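Local coordinates for protein Dok-7 (Mus musculus, PDB 3ML4) that binds membrane phosphoinositides through its PH domain and, as a homodimer, docks on and activates the muscle receptor kinase MuSK, in a step essential for neuromuscular synapse formation, at residues 82-87 with 91-96; 156-161 with 202-207; 133-138 with 194-199. One frame throughout, in Å; residues are numbered along the deposited sequence.

Interaction 1: 82-87 with 91-96; sequences LAIICL and VMLGFD
Leu82 and Leu93, like Ile84 and Val91, face each other as hydrogen-bonded pairs of an antiparallel hairpin, each pair sharing two backbone bonds such as Leu93 N to Leu82 O at 2.8 Å. Between them, Ala83 and Met92 form the non-hydrogen-bonded pair, on the other face. Met92, present as selenomethionine, starts with CB and CG rising from its own strand; bends at chi2 (-54°) and chi3 (-64°) fold the chain back across. SE then lies 3.6 Å from Ala83 CB. CE stays 4.0 Å from Ala83 CB. The alanine's small methyl suits this place, since the long selenoether chain covers it, and the same side chain also touches Trp23 and Tyr75. On the face of Leu82, branched aliphatic chains meet: Leu82 CD2 is 4.2 Å from Leu93 CD1, while Leu82 CB abuts the edge of the Phe95 ring, 3.7 Å from CE1. Helix 98-112 covers Leu82, Leu93 and Phe95, as the C-terminal helix does in PH domains. The facing backbone groups of Leu82, Leu93, Ile84 and Val91 pair within the hairpin, those of Ala83 and Gly94 with flanking strands; direction thus comes from the main chain, burial from the hydrophobic effect.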
loop_
_atom_site.group_PDB
_atom_site.type_symbol
_atom_site.label_atom_id
_atom_site.label_comp_id
_atom_site.label_asym_id
_atom_site.label_seq_id
_atom_site.Cartn_x
_atom_site.Cartn_y
_atom_site.Cartn_z
ATOM N N LEU B 82 1.314 -9.525 -21.824
ATOM C CA LEU B 82 1.724 -8.615 -20.762
ATOM C C LEU B 82 2.525 -9.378 -19.725
ATOM O O LEU B 82 2.178 -10.495 -19.349
ATOM C CB LEU B 82 0.511 -7.938 -20.117
ATOM C CG LEU B 82 0.755 -6.952 -18.966
ATOM C CD1 LEU B 82 1.544 -5.720 -19.426
ATOM C CD2 LEU B 82 -0.570 -6.544 -18.322
ATOM N N ALA B 83 3.618 -8.773 -19.287
ATOM C CA ALA B 83 4.437 -9.357 -18.251
ATOM C C ALA B 83 4.189 -8.627 -16.943
ATOM O O ALA B 83 4.307 -7.401 -16.875
ATOM C CB ALA B 83 5.901 -9.280 -18.637
ATOM N N ILE B 84 3.806 -9.387 -15.922
ATOM C CA ILE B 84 3.852 -8.920 -14.543
ATOM C C ILE B 84 5.179 -9.411 -13.992
ATOM O O ILE B 84 5.370 -10.607 -13.760
ATOM C CB ILE B 84 2.646 -9.427 -13.706
ATOM C CG1 ILE B 84 1.373 -8.700 -14.141
ATOM C CG2 ILE B 84 2.869 -9.202 -12.209
ATOM C CD1 ILE B 84 0.094 -9.456 -13.847
ATOM N N ILE B 85 6.106 -8.476 -13.828
ATOM C CA ILE B 85 7.457 -8.788 -13.380
ATOM C C ILE B 85 7.525 -8.779 -11.860
ATOM O O ILE B 85 7.100 -7.821 -11.215
ATOM C CB ILE B 85 8.494 -7.805 -13.960
ATOM C CG1 ILE B 85 8.356 -7.725 -15.483
ATOM C CG2 ILE B 85 9.923 -8.226 -13.561
ATOM C CD1 ILE B 85 8.863 -6.445 -16.077
ATOM N N CYS B 86 8.051 -9.862 -11.300
ATOM C CA CYS B 86 8.183 -10.000 -9.864
ATOM C C CYS B 86 9.620 -10.339 -9.506
ATOM O O CYS B 86 10.381 -10.813 -10.355
ATOM C CB CYS B 86 7.243 -11.091 -9.353
ATOM S SG CYS B 86 5.520 -10.832 -9.812
ATOM N N LEU B 87 9.992 -10.097 -8.249
ATOM C CA LEU B 87 11.327 -10.459 -7.768
ATOM C C LEU B 87 11.615 -11.940 -7.998
ATOM O O LEU B 87 12.713 -12.300 -8.426
ATOM C CB LEU B 87 11.511 -10.083 -6.295
ATOM C CG LEU B 87 11.529 -8.579 -6.000
ATOM C CD1 LEU B 87 11.368 -8.309 -4.506
ATOM C CD2 LEU B 87 12.796 -7.921 -6.552
ATOM N N VAL B 91 4.975 -13.339 -14.655
ATOM C CA VAL B 91 3.694 -13.935 -15.029
ATOM C C VAL B 91 3.285 -13.399 -16.391
ATOM O O VAL B 91 3.102 -12.194 -16.551
ATOM C CB VAL B 91 2.592 -13.639 -13.980
ATOM C CG1 VAL B 91 1.230 -14.125 -14.469
ATOM C CG2 VAL B 91 2.943 -14.280 -12.647
HETATM N N MSE B 92 3.152 -14.294 -17.368
HETATM C CA MSE B 92 2.836 -13.899 -18.745
HETATM C C MSE B 92 1.352 -14.034 -19.058
HETATM O O MSE B 92 0.782 -15.117 -18.949
HETATM C CB MSE B 92 3.668 -14.698 -19.759
HETATM C CG MSE B 92 5.187 -14.614 -19.566
HETATM SE SE MSE B 92 5.906 -12.788 -19.504
HETATM C CE MSE B 92 5.478 -12.188 -21.318
ATOM N N LEU B 93 0.740 -12.917 -19.436
ATOM C CA LEU B 93 -0.667 -12.875 -19.814
ATOM C C LEU B 93 -0.799 -12.821 -21.332
ATOM O O LEU B 93 -0.033 -12.129 -22.000
ATOM C CB LEU B 93 -1.362 -11.661 -19.190
ATOM C CG LEU B 93 -1.401 -11.478 -17.667
ATOM C CD1 LEU B 93 -2.254 -10.266 -17.303
ATOM C CD2 LEU B 93 -1.929 -12.710 -16.967
ATOM N N GLY B 94 -1.778 -13.548 -21.866
ATOM C CA GLY B 94 -1.978 -13.636 -23.306
ATOM C C GLY B 94 -3.276 -13.013 -23.769
ATOM O O GLY B 94 -4.359 -13.426 -23.354
ATOM N N PHE B 95 -3.159 -12.020 -24.642
ATOM C CA PHE B 95 -4.310 -11.319 -25.178
ATOM C C PHE B 95 -4.371 -11.485 -26.682
ATOM O O PHE B 95 -3.352 -11.714 -27.330
ATOM C CB PHE B 95 -4.238 -9.831 -24.847
ATOM C CG PHE B 95 -4.081 -9.545 -23.391
ATOM C CD1 PHE B 95 -2.817 -9.435 -22.826
ATOM C CD2 PHE B 95 -5.198 -9.386 -22.580
ATOM C CE1 PHE B 95 -2.665 -9.171 -21.477
ATOM C CE2 PHE B 95 -5.057 -9.119 -21.225
ATOM C CZ PHE B 95 -3.784 -9.010 -20.671
ATOM N N ASP B 96 -5.577 -11.357 -27.223
ATOM C CA ASP B 96 -5.795 -11.373 -28.661
ATOM C C ASP B 96 -5.454 -9.995 -29.206
ATOM O O ASP B 96 -4.455 -9.817 -29.903
ATOM C CB ASP B 96 -7.259 -11.702 -28.967
ATOM C CG ASP B 96 -7.933 -12.469 -27.841
ATOM O OD1 ASP B 96 -7.255 -13.288 -27.173
ATOM O OD2 ASP B 96 -9.144 -12.250 -27.615
#

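Interaction 2: 156-161 with 202-207; sequences WKLSDL and CIVRGI
Leu158 sends one methyl, CD2, to the end of helix 193-203, where it lies 3.6 Å from Ile203 CG2 and 3.9 Å from Val204 CG1. This is the tight part of the contact: a single leucine branch meeting two beta-branched residues, whose methyls sit close to the backbone and offer a compact apolar surface. Leu158 crosses both side chains at about a right angle. Ile203 turns CG2 to the leucine, CG2 being anti to the backbone N, whereas the rest of its chain leads elsewhere. The C-terminal helix caps the beta sandwich of the PTB fold, and here the methyl contact joins that helix end to the short 3-10 segment 158-160 following strand 151-157. The helix stops in a Schellman motif: Gly206 N bonds to Ile203 O and Ile207 N to Cys202 O, both at 2.8 Å. Gly206, with phi of 83°, supplies a backbone shape that residues bearing a CB adopt less readily. Cys202 O also takes Arg205 N, the two donors arriving on opposite faces of its plane. Away from the methyls the segments part. The partly exposed side, with Ser159 and Arg205, is where the bound MuSK peptide lies: both pack on its apolar side chains, and Val204 on a polar one. Leu161 accepts a hydrogen bond from that peptide at its carbonyl O. Within the turn Arg205 makes backbone hydrogen bonds to the second subunit, and beyond it Ile207 packs on Ala8 of that subunit.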
loop_
_atom_site.group_PDB
_atom_site.type_symbol
_atom_site.label_atom_id
_atom_site.label_comp_id
_atom_site.label_asym_id
_atom_site.label_seq_id
_atom_site.Cartn_x
_atom_site.Cartn_y
_atom_site.Cartn_z
ATOM N N TRP B 156 17.102 -2.010 -6.170
ATOM C CA TRP B 156 17.451 -1.028 -5.148
ATOM C C TRP B 156 16.177 -0.466 -4.531
ATOM O O TRP B 156 15.180 -0.290 -5.231
ATOM C CB TRP B 156 18.247 0.138 -5.760
ATOM C CG TRP B 156 19.490 -0.243 -6.536
ATOM C CD1 TRP B 156 20.774 -0.226 -6.078
ATOM C CD2 TRP B 156 19.559 -0.684 -7.901
ATOM N NE1 TRP B 156 21.642 -0.630 -7.068
ATOM C CE2 TRP B 156 20.922 -0.920 -8.196
ATOM C CE3 TRP B 156 18.603 -0.907 -8.900
ATOM C CZ2 TRP B 156 21.354 -1.373 -9.450
ATOM C CZ3 TRP B 156 19.030 -1.355 -10.146
ATOM C CH2 TRP B 156 20.398 -1.583 -10.409
ATOM N N LYS B 157 16.206 -0.194 -3.228
ATOM C CA LYS B 157 15.250 0.734 -2.629
ATOM C C LYS B 157 15.670 2.117 -3.096
ATOM O O LYS B 157 16.859 2.451 -3.044
ATOM C CB LYS B 157 15.307 0.710 -1.099
ATOM C CG LYS B 157 14.644 -0.471 -0.410
ATOM C CD LYS B 157 14.266 -0.094 1.023
ATOM C CE LYS B 157 14.749 -1.121 2.045
ATOM N NZ LYS B 157 14.234 -2.504 1.800
ATOM N N LEU B 158 14.711 2.922 -3.546
ATOM C CA LEU B 158 14.988 4.324 -3.873
ATOM C C LEU B 158 15.597 5.117 -2.709
ATOM O O LEU B 158 16.425 5.999 -2.925
ATOM C CB LEU B 158 13.734 5.022 -4.398
ATOM C CG LEU B 158 13.817 5.452 -5.865
ATOM C CD1 LEU B 158 13.717 4.263 -6.816
ATOM C CD2 LEU B 158 12.744 6.480 -6.174
ATOM N N SER B 159 15.200 4.779 -1.483
ATOM C CA SER B 159 15.684 5.465 -0.284
ATOM C C SER B 159 17.157 5.158 0.043
ATOM O O SER B 159 17.749 5.776 0.938
ATOM C CB SER B 159 14.774 5.153 0.917
ATOM O OG SER B 159 14.736 3.761 1.187
ATOM N N ASP B 160 17.743 4.216 -0.693
ATOM C CA ASP B 160 19.125 3.807 -0.469
ATOM C C ASP B 160 20.073 4.343 -1.548
ATOM O O ASP B 160 21.266 4.038 -1.549
ATOM C CB ASP B 160 19.208 2.283 -0.376
ATOM C CG ASP B 160 18.441 1.725 0.809
ATOM O OD1 ASP B 160 18.128 2.495 1.743
ATOM O OD2 ASP B 160 18.155 0.511 0.819
ATOM N N LEU B 161 19.533 5.143 -2.461
ATOM C CA LEU B 161 20.326 5.815 -3.488
ATOM C C LEU B 161 20.914 7.121 -2.958
ATOM O O LEU B 161 20.182 7.966 -2.444
ATOM C CB LEU B 161 19.453 6.106 -4.710
ATOM C CG LEU B 161 19.415 5.171 -5.917
ATOM C CD1 LEU B 161 19.669 3.701 -5.576
ATOM C CD2 LEU B 161 18.079 5.348 -6.616
ATOM N N CYS B 202 10.485 13.556 -7.647
ATOM C CA CYS B 202 9.140 13.599 -7.121
ATOM C C CYS B 202 8.924 12.532 -6.056
ATOM O O CYS B 202 8.497 12.855 -4.945
ATOM C CB CYS B 202 8.125 13.462 -8.251
ATOM S SG CYS B 202 7.962 14.949 -9.265
ATOM N N ILE B 203 9.233 11.276 -6.380
ATOM C CA ILE B 203 8.954 10.153 -5.470
ATOM C C ILE B 203 9.675 10.289 -4.117
ATOM O O ILE B 203 9.048 10.156 -3.059
ATOM C CB ILE B 203 9.207 8.751 -6.135
ATOM C CG1 ILE B 203 7.971 8.256 -6.890
ATOM C CG2 ILE B 203 9.494 7.689 -5.084
ATOM C CD1 ILE B 203 7.566 9.049 -8.116
ATOM N N VAL B 204 10.976 10.580 -4.157
ATOM C CA VAL B 204 11.780 10.681 -2.928
ATOM C C VAL B 204 11.335 11.835 -2.026
ATOM O O VAL B 204 11.684 11.883 -0.848
ATOM C CB VAL B 204 13.312 10.747 -3.208
ATOM C CG1 VAL B 204 13.758 9.535 -4.024
ATOM C CG2 VAL B 204 13.706 12.058 -3.895
ATOM N N ARG B 205 10.549 12.747 -2.589
ATOM C CA ARG B 205 9.962 13.847 -1.825
ATOM C C ARG B 205 8.473 13.626 -1.557
ATOM O O ARG B 205 7.795 14.508 -1.030
ATOM C CB ARG B 205 10.197 15.182 -2.541
ATOM C CG ARG B 205 11.653 15.581 -2.581
ATOM C CD ARG B 205 11.914 16.758 -3.503
ATOM N NE ARG B 205 13.293 17.199 -3.332
ATOM C CZ ARG B 205 14.336 16.694 -3.986
ATOM N NH1 ARG B 205 14.164 15.739 -4.895
ATOM N NH2 ARG B 205 15.553 17.154 -3.735
ATOM N N GLY B 206 7.973 12.450 -1.930
ATOM C CA GLY B 206 6.596 12.054 -1.625
ATOM C C GLY B 206 5.542 12.569 -2.588
ATOM O O GLY B 206 4.336 12.375 -2.369
ATOM N N ILE B 207 5.989 13.229 -3.651
ATOM C CA ILE B 207 5.087 13.721 -4.675
ATOM C C ILE B 207 4.938 12.672 -5.770
ATOM O O ILE B 207 5.914 12.061 -6.192
ATOM C CB ILE B 207 5.584 15.057 -5.291
ATOM C CG1 ILE B 207 6.028 16.039 -4.193
ATOM C CG2 ILE B 207 4.496 15.688 -6.166
ATOM C CD1 ILE B 207 6.983 17.130 -4.666
#

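Interaction 3: 133-138 with 194-199; sequences ATLHLC and EQMSFL
Leu137 and Leu199 reach toward each other tip to tip, strand against helix. The leucine of the helix presents a single methyl, CD2, which sits over the face formed by CD1, CD2 and CB of its partner: it is 3.9 Å from Leu137 CD1, 4.0 Å from Leu137 CD2 and 4.2 Å from Leu137 CB. Both side chains carry CG anti to the backbone N (chi1 -177° in Leu137, -159° in Leu199), which swings CG to the side of the carbonyl carbon. Their tip-to-tip approach bridges sheet and helix, the two CA atoms being 9.0 Å apart. Leucine suits such a gap, being long enough to span half of it, with a fork that offers two methyls to its partner. One turn earlier on the helix, the contact is slacker. Met196, a selenomethionine here, is extended at chi2 (169°), and its unbranched chain carries SE toward the sheet in a looser approach, 4.4 Å from Leu135 CD2. Leu135 and Leu137 share one face of the strand, whereas Thr134 and His136 point to the other and touch Glu70 of strand 59-71. This is the C-terminal helix of the IRS-type PTB domain packed on its seven-stranded sheet: strand 133-138 runs between 115-122 and 141-146, and helix 193-203 lies over them, with Met196 also on Phe118, Leu199 on His116 and Pro209 beside the helix.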
loop_
_atom_site.group_PDB
_atom_site.type_symbol
_atom_site.label_atom_id
_atom_site.label_comp_id
_atom_site.label_asym_id
_atom_site.label_seq_id
_atom_site.Cartn_x
_atom_site.Cartn_y
_atom_site.Cartn_z
ATOM N N ALA B 133 17.866 -3.224 -21.933
ATOM C CA ALA B 133 17.162 -3.633 -20.725
ATOM C C ALA B 133 16.050 -2.640 -20.491
ATOM O O ALA B 133 15.971 -1.622 -21.174
ATOM C CB ALA B 133 18.101 -3.638 -19.544
ATOM N N THR B 134 15.191 -2.924 -19.523
ATOM C CA THR B 134 14.140 -1.976 -19.178
ATOM C C THR B 134 14.203 -1.626 -17.697
ATOM O O THR B 134 14.220 -2.511 -16.848
ATOM C CB THR B 134 12.739 -2.479 -19.623
ATOM O OG1 THR B 134 11.723 -1.686 -19.006
ATOM C CG2 THR B 134 12.537 -3.927 -19.232
ATOM N N LEU B 135 14.275 -0.333 -17.397
ATOM C CA LEU B 135 14.310 0.125 -16.009
ATOM C C LEU B 135 12.896 0.314 -15.479
ATOM O O LEU B 135 12.095 1.024 -16.091
ATOM C CB LEU B 135 15.101 1.433 -15.875
ATOM C CG LEU B 135 15.283 1.955 -14.442
ATOM C CD1 LEU B 135 16.359 1.176 -13.685
ATOM C CD2 LEU B 135 15.607 3.438 -14.445
ATOM N N HIS B 136 12.596 -0.319 -14.349
ATOM C CA HIS B 136 11.274 -0.195 -13.724
ATOM C C HIS B 136 11.319 0.499 -12.371
ATOM O O HIS B 136 12.104 0.132 -11.495
ATOM C CB HIS B 136 10.613 -1.566 -13.555
ATOM C CG HIS B 136 10.341 -2.270 -14.844
ATOM N ND1 HIS B 136 9.118 -2.221 -15.475
ATOM C CD2 HIS B 136 11.135 -3.043 -15.623
ATOM C CE1 HIS B 136 9.168 -2.931 -16.587
ATOM N NE2 HIS B 136 10.381 -3.442 -16.700
ATOM N N LEU B 137 10.475 1.508 -12.207
ATOM C CA LEU B 137 10.243 2.078 -10.892
ATOM C C LEU B 137 8.901 1.565 -10.398
ATOM O O LEU B 137 7.874 1.793 -11.037
ATOM C CB LEU B 137 10.279 3.604 -10.935
ATOM C CG LEU B 137 10.123 4.336 -9.601
ATOM C CD1 LEU B 137 11.136 5.463 -9.465
ATOM C CD2 LEU B 137 8.710 4.874 -9.452
ATOM N N CYS B 138 8.927 0.836 -9.287
ATOM C CA CYS B 138 7.706 0.341 -8.657
ATOM C C CYS B 138 7.576 0.877 -7.233
ATOM O O CYS B 138 8.028 0.242 -6.277
ATOM C CB CYS B 138 7.668 -1.185 -8.658
ATOM S SG CYS B 138 6.041 -1.864 -8.265
ATOM N N GLU B 194 15.922 13.075 -18.374
ATOM C CA GLU B 194 15.219 14.193 -17.745
ATOM C C GLU B 194 13.890 13.728 -17.132
ATOM O O GLU B 194 13.536 14.148 -16.030
ATOM C CB GLU B 194 14.984 15.320 -18.757
ATOM C CG GLU B 194 16.197 16.231 -18.991
ATOM C CD GLU B 194 15.997 17.199 -20.161
ATOM O OE1 GLU B 194 15.846 18.419 -19.922
ATOM O OE2 GLU B 194 15.976 16.737 -21.323
ATOM N N GLN B 195 13.174 12.860 -17.844
ATOM C CA GLN B 195 11.952 12.238 -17.329
ATOM C C GLN B 195 12.214 11.299 -16.160
ATOM O O GLN B 195 11.411 11.232 -15.232
ATOM C CB GLN B 195 11.214 11.480 -18.432
ATOM C CG GLN B 195 10.240 12.340 -19.201
ATOM C CD GLN B 195 9.878 11.769 -20.555
ATOM O OE1 GLN B 195 9.848 10.549 -20.752
ATOM N NE2 GLN B 195 9.596 12.655 -21.503
HETATM N N MSE B 196 13.334 10.583 -16.205
HETATM C CA MSE B 196 13.685 9.658 -15.134
HETATM C C MSE B 196 14.064 10.394 -13.854
HETATM O O MSE B 196 13.628 10.021 -12.766
HETATM C CB MSE B 196 14.810 8.713 -15.568
HETATM C CG MSE B 196 14.372 7.680 -16.589
HETATM SE SE MSE B 196 15.858 6.704 -17.406
HETATM C CE MSE B 196 15.182 6.729 -19.216
ATOM N N SER B 197 14.867 11.445 -14.008
ATOM C CA SER B 197 15.365 12.243 -12.892
ATOM C C SER B 197 14.232 12.984 -12.182
ATOM O O SER B 197 14.204 13.064 -10.947
ATOM C CB SER B 197 16.418 13.236 -13.392
ATOM O OG SER B 197 17.198 13.738 -12.325
ATOM N N PHE B 198 13.304 13.522 -12.972
ATOM C CA PHE B 198 12.152 14.226 -12.434
ATOM C C PHE B 198 11.210 13.284 -11.678
ATOM O O PHE B 198 10.656 13.646 -10.636
ATOM C CB PHE B 198 11.401 14.950 -13.547
ATOM C CG PHE B 198 10.047 15.442 -13.137
ATOM C CD1 PHE B 198 9.919 16.557 -12.309
ATOM C CD2 PHE B 198 8.896 14.785 -13.571
ATOM C CE1 PHE B 198 8.665 17.013 -11.929
ATOM C CE2 PHE B 198 7.637 15.233 -13.199
ATOM C CZ PHE B 198 7.518 16.345 -12.376
ATOM N N LEU B 199 11.032 12.081 -12.216
ATOM C CA LEU B 199 10.268 11.044 -11.545
ATOM C C LEU B 199 10.908 10.727 -10.195
ATOM O O LEU B 199 10.225 10.658 -9.171
ATOM C CB LEU B 199 10.224 9.787 -12.410
ATOM C CG LEU B 199 9.099 8.797 -12.133
ATOM C CD1 LEU B 199 7.898 9.197 -12.959
ATOM C CD2 LEU B 199 9.538 7.388 -12.480
#

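Interactions 2 and 3 are two parts of one PTB core. Their centres lie 12 Å apart, both use helix 193-203, and they touch where Leu158 CD2 comes 3.8 Å from Leu137 CD1, so a leucine core runs on from the helix end to the strand beneath. The bound MuSK peptide is within reach of seven residues of interaction 2 but only one of interaction 3. Interaction 1 belongs to the PH domain. Its centre is 20 Å from that of interaction 3, yet Ile85 CD1 packs 3.4 Å from His136 NE2, a point of contact between the two domains. Interactions 1 and 2 do not touch, with centres 26 Å apart.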